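Local coordinates for uncharacterized protein (Parabacteroides merdae, PDB 4MXN), which is a putative glycosyl hydrolase of family 28 that probably cleaves polysaccharide chains, although its substrate has not been established, at residues A[113-119]-A[161-167]. Numbering follows the deposited sequence.
Sequences IGGKGII and IEQVTLQ
I113 and I161 lie side by side on the buried face of two adjacent parallel strands, and their CD1 methyls meet at 3.9 Å. V164 points CG1 into the same interior: with that methyl anti to the carbonyl carbon (chi1 -69°), it packs on I113 CG2, the two side chains crossing at about a right angle, and sits 3.2 Å from G115 O. Further along, I119 CD1 rests 3.7 Å from L166 CD2, a second side-by-side pair on this face. I113 also touches I151 and M153 of strand 151-154, and I161 touches M153. The backbones are joined by hydrogen bonds: E162 N to I113 O at one end, and T165 N to G117 O, I119 N to T165 O and Q167 N to I119 O at the other, the last 2.8 Å long and nearly straight. Two short parallel pairings, offset by one residue across the intervening turns, are what successive coils of a right-handed parallel beta-helix, the fold of family 28, provide. At the turn Q163 reaches across to G115, whose phi of 99° suits glycine; Q163 OE1 accepts from G115 N at 3.0 Å, the donor lying 39° out of the plane of the side-chain carbonyl. Replacing Q163 by an alanine would remove OE1, and G115 N would probably lose this acceptor. On the outer side K116, exposed and extended, merely passes Q163 NE2 with CE at 4.0 Å, and a water, not side-chain packing, links the turns, donating to K116 O and Q163 O and accepting from T165 OG1 at 2.6 Å. I118 CG1 lies alongside T165 CB on this partly exposed face.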
ATOM      1  N   ILE A 113       1.254  -5.581  -7.005  1.00 21.05           N
ATOM      2  CA  ILE A 113       1.957  -5.774  -5.736  1.00 20.08           C
ATOM      3  C   ILE A 113       1.725  -7.225  -5.357  1.00 23.74           C
ATOM      4  O   ILE A 113       0.577  -7.665  -5.306  1.00 24.89           O
ATOM      5  CB  ILE A 113       1.535  -4.794  -4.602  1.00 22.89           C
ATOM      6  CG1 ILE A 113       1.790  -3.313  -4.991  1.00 23.37           C
ATOM      7  CG2 ILE A 113       2.270  -5.145  -3.281  1.00 22.38           C
ATOM      8  CD1 ILE A 113       1.062  -2.340  -4.137  1.00 22.49           C
ATOM      9  N   GLY A 114       2.800  -7.952  -5.112  1.00 21.13           N
ATOM     10  CA  GLY A 114       2.736  -9.358  -4.747  1.00 21.51           C
ATOM     11  C   GLY A 114       3.850  -9.783  -3.819  1.00 24.29           C
ATOM     12  O   GLY A 114       4.655  -8.949  -3.385  1.00 22.69           O
ATOM     13  N   GLY A 115       3.893 -11.083  -3.539  1.00 21.95           N
ATOM     14  CA  GLY A 115       4.889 -11.676  -2.647  1.00 21.88           C
ATOM     15  C   GLY A 115       4.342 -11.892  -1.253  1.00 23.93           C
ATOM     16  O   GLY A 115       3.418 -11.193  -0.830  1.00 22.97           O
ATOM     17  N   LYS A 116       4.898 -12.860  -0.522  1.00 21.24           N
ATOM     18  CA  LYS A 116       4.398 -13.202   0.817  1.00 21.59           C
ATOM     19  C   LYS A 116       5.028 -12.361   1.934  1.00 25.74           C
ATOM     20  O   LYS A 116       4.794 -12.642   3.112  1.00 25.81           O
ATOM     21  CB  LYS A 116       4.617 -14.696   1.092  1.00 25.17           C
ATOM     22  CG  LYS A 116       3.675 -15.598   0.310  1.00 31.62           C
ATOM     23  CD  LYS A 116       3.993 -17.048   0.608  1.00 38.94           C
ATOM     24  CE  LYS A 116       3.309 -17.981  -0.345  1.00 53.52           C
ATOM     25  NZ  LYS A 116       3.575 -19.389   0.003  1.00 56.70           N
ATOM     26  N   GLY A 117       5.762 -11.309   1.554  1.00 20.18           N
ATOM     27  CA  GLY A 117       6.394 -10.384   2.486  1.00 19.87           C
ATOM     28  C   GLY A 117       5.397  -9.456   3.155  1.00 23.53           C
ATOM     29  O   GLY A 117       4.184  -9.612   2.990  1.00 21.26           O
ATOM     30  N   ILE A 118       5.919  -8.446   3.873  1.00 18.70           N
ATOM     31  CA  ILE A 118       5.125  -7.518   4.678  1.00 17.71           C
ATOM     32  C   ILE A 118       5.393  -6.071   4.265  1.00 22.03           C
ATOM     33  O   ILE A 118       6.523  -5.722   3.912  1.00 20.99           O
ATOM     34  CB  ILE A 118       5.488  -7.726   6.210  1.00 20.69           C
ATOM     35  CG1 ILE A 118       5.140  -9.148   6.707  1.00 21.20           C
ATOM     36  CG2 ILE A 118       4.886  -6.638   7.149  1.00 20.64           C
ATOM     37  CD1 ILE A 118       5.882  -9.601   8.045  1.00 27.68           C
ATOM     38  N   ILE A 119       4.341  -5.249   4.304  1.00 17.93           N
ATOM     39  CA  ILE A 119       4.390  -3.785   4.207  1.00 17.66           C
ATOM     40  C   ILE A 119       4.006  -3.310   5.611  1.00 20.44           C
ATOM     41  O   ILE A 119       2.880  -3.573   6.058  1.00 18.38           O
ATOM     42  CB  ILE A 119       3.536  -3.148   3.088  1.00 20.46           C
ATOM     43  CG1 ILE A 119       3.773  -3.843   1.736  1.00 20.91           C
ATOM     44  CG2 ILE A 119       3.841  -1.639   3.009  1.00 21.57           C
ATOM     45  CD1 ILE A 119       2.857  -3.311   0.515  1.00 22.92           C
ATOM     46  N   ILE A 161      -3.247  -7.160  -6.862  1.00 17.77           N
ATOM     47  CA  ILE A 161      -2.685  -7.166  -5.506  1.00 17.41           C
ATOM     48  C   ILE A 161      -2.826  -8.577  -4.980  1.00 22.94           C
ATOM     49  O   ILE A 161      -3.925  -9.122  -5.027  1.00 22.89           O
ATOM     50  CB  ILE A 161      -3.361  -6.123  -4.549  1.00 20.15           C
ATOM     51  CG1 ILE A 161      -3.482  -4.698  -5.164  1.00 21.11           C
ATOM     52  CG2 ILE A 161      -2.687  -6.101  -3.140  1.00 20.21           C
ATOM     53  CD1 ILE A 161      -2.178  -3.942  -5.494  1.00 25.25           C
ATOM     54  N   GLU A 162      -1.735  -9.182  -4.486  1.00 22.53           N
ATOM     55  CA  GLU A 162      -1.826 -10.537  -3.933  1.00 22.01           C
ATOM     56  C   GLU A 162      -0.775 -10.832  -2.865  1.00 23.20           C
ATOM     57  O   GLU A 162       0.278 -10.188  -2.826  1.00 21.32           O
ATOM     58  CB  GLU A 162      -1.721 -11.599  -5.057  1.00 23.81           C
ATOM     59  CG  GLU A 162      -0.403 -11.620  -5.828  1.00 25.76           C
ATOM     60  CD  GLU A 162      -0.217 -12.794  -6.774  1.00 41.28           C
ATOM     61  OE1 GLU A 162      -1.148 -13.623  -6.917  1.00 37.52           O
ATOM     62  OE2 GLU A 162       0.874 -12.880  -7.378  1.00 29.66           O
ATOM     63  N   GLN A 163      -1.086 -11.821  -2.002  1.00 18.88           N
ATOM     64  CA  GLN A 163      -0.247 -12.520  -1.012  1.00 19.33           C
ATOM     65  C   GLN A 163       0.339 -11.681   0.114  1.00 23.70           C
ATOM     66  O   GLN A 163       0.670 -12.248   1.161  1.00 22.08           O
ATOM     67  CB  GLN A 163       0.955 -13.197  -1.712  1.00 21.24           C
ATOM     68  CG  GLN A 163       0.623 -14.123  -2.881  1.00 24.06           C
ATOM     69  CD  GLN A 163       1.897 -14.483  -3.603  1.00 36.32           C
ATOM     70  OE1 GLN A 163       2.542 -13.637  -4.249  1.00 29.35           O
ATOM     71  NE2 GLN A 163       2.304 -15.741  -3.482  1.00 22.67           N
ATOM     72  N   VAL A 164       0.572 -10.378  -0.120  1.00 19.89           N
ATOM     73  CA  VAL A 164       1.245  -9.509   0.859  1.00 19.67           C
ATOM     74  C   VAL A 164       0.496  -9.410   2.205  1.00 20.85           C
ATOM     75  O   VAL A 164      -0.717  -9.574   2.269  1.00 19.09           O
ATOM     76  CB  VAL A 164       1.536  -8.079   0.307  1.00 23.48           C
ATOM     77  CG1 VAL A 164       2.602  -8.109  -0.781  1.00 23.58           C
ATOM     78  CG2 VAL A 164       0.261  -7.380  -0.193  1.00 22.89           C
ATOM     79  N   THR A 165       1.254  -9.153   3.266  1.00 18.10           N
ATOM     80  CA  THR A 165       0.721  -8.872   4.591  1.00 18.75           C
ATOM     81  C   THR A 165       0.825  -7.359   4.744  1.00 20.93           C
ATOM     82  O   THR A 165       1.912  -6.800   4.610  1.00 20.61           O
ATOM     83  CB  THR A 165       1.431  -9.690   5.690  1.00 19.09           C
ATOM     84  OG1 THR A 165       1.032 -11.071   5.574  1.00 21.07           O
ATOM     85  CG2 THR A 165       1.090  -9.185   7.092  1.00 23.19           C
ATOM     86  N   LEU A 166      -0.316  -6.701   4.969  1.00 17.63           N
ATOM     87  CA  LEU A 166      -0.402  -5.249   5.155  1.00 17.20           C
ATOM     88  C   LEU A 166      -0.525  -5.042   6.644  1.00 21.02           C
ATOM     89  O   LEU A 166      -1.515  -5.458   7.251  1.00 21.39           O
ATOM     90  CB  LEU A 166      -1.606  -4.684   4.356  1.00 17.47           C
ATOM     91  CG  LEU A 166      -1.518  -4.904   2.835  1.00 20.70           C
ATOM     92  CD1 LEU A 166      -2.737  -4.379   2.134  1.00 20.89           C
ATOM     93  CD2 LEU A 166      -0.242  -4.273   2.266  1.00 22.15           C
ATOM     94  N   GLN A 167       0.517  -4.497   7.249  1.00 16.36           N
ATOM     95  CA  GLN A 167       0.564  -4.417   8.698  1.00 15.91           C
ATOM     96  C   GLN A 167       0.691  -3.012   9.246  1.00 20.34           C
ATOM     97  O   GLN A 167       1.576  -2.245   8.850  1.00 19.87           O
ATOM     98  CB  GLN A 167       1.749  -5.261   9.179  1.00 17.32           C
ATOM     99  CG  GLN A 167       2.024  -5.263  10.683  1.00 26.52           C
ATOM    100  CD  GLN A 167       3.140  -6.222  11.001  1.00 42.47           C
ATOM    101  OE1 GLN A 167       2.987  -7.440  10.921  1.00 38.64           O
ATOM    102  NE2 GLN A 167       4.303  -5.693  11.289  1.00 30.71           N
TER
HETATM  103  O   HOH W   1       2.017 -12.375   3.527  1.00 28.57           O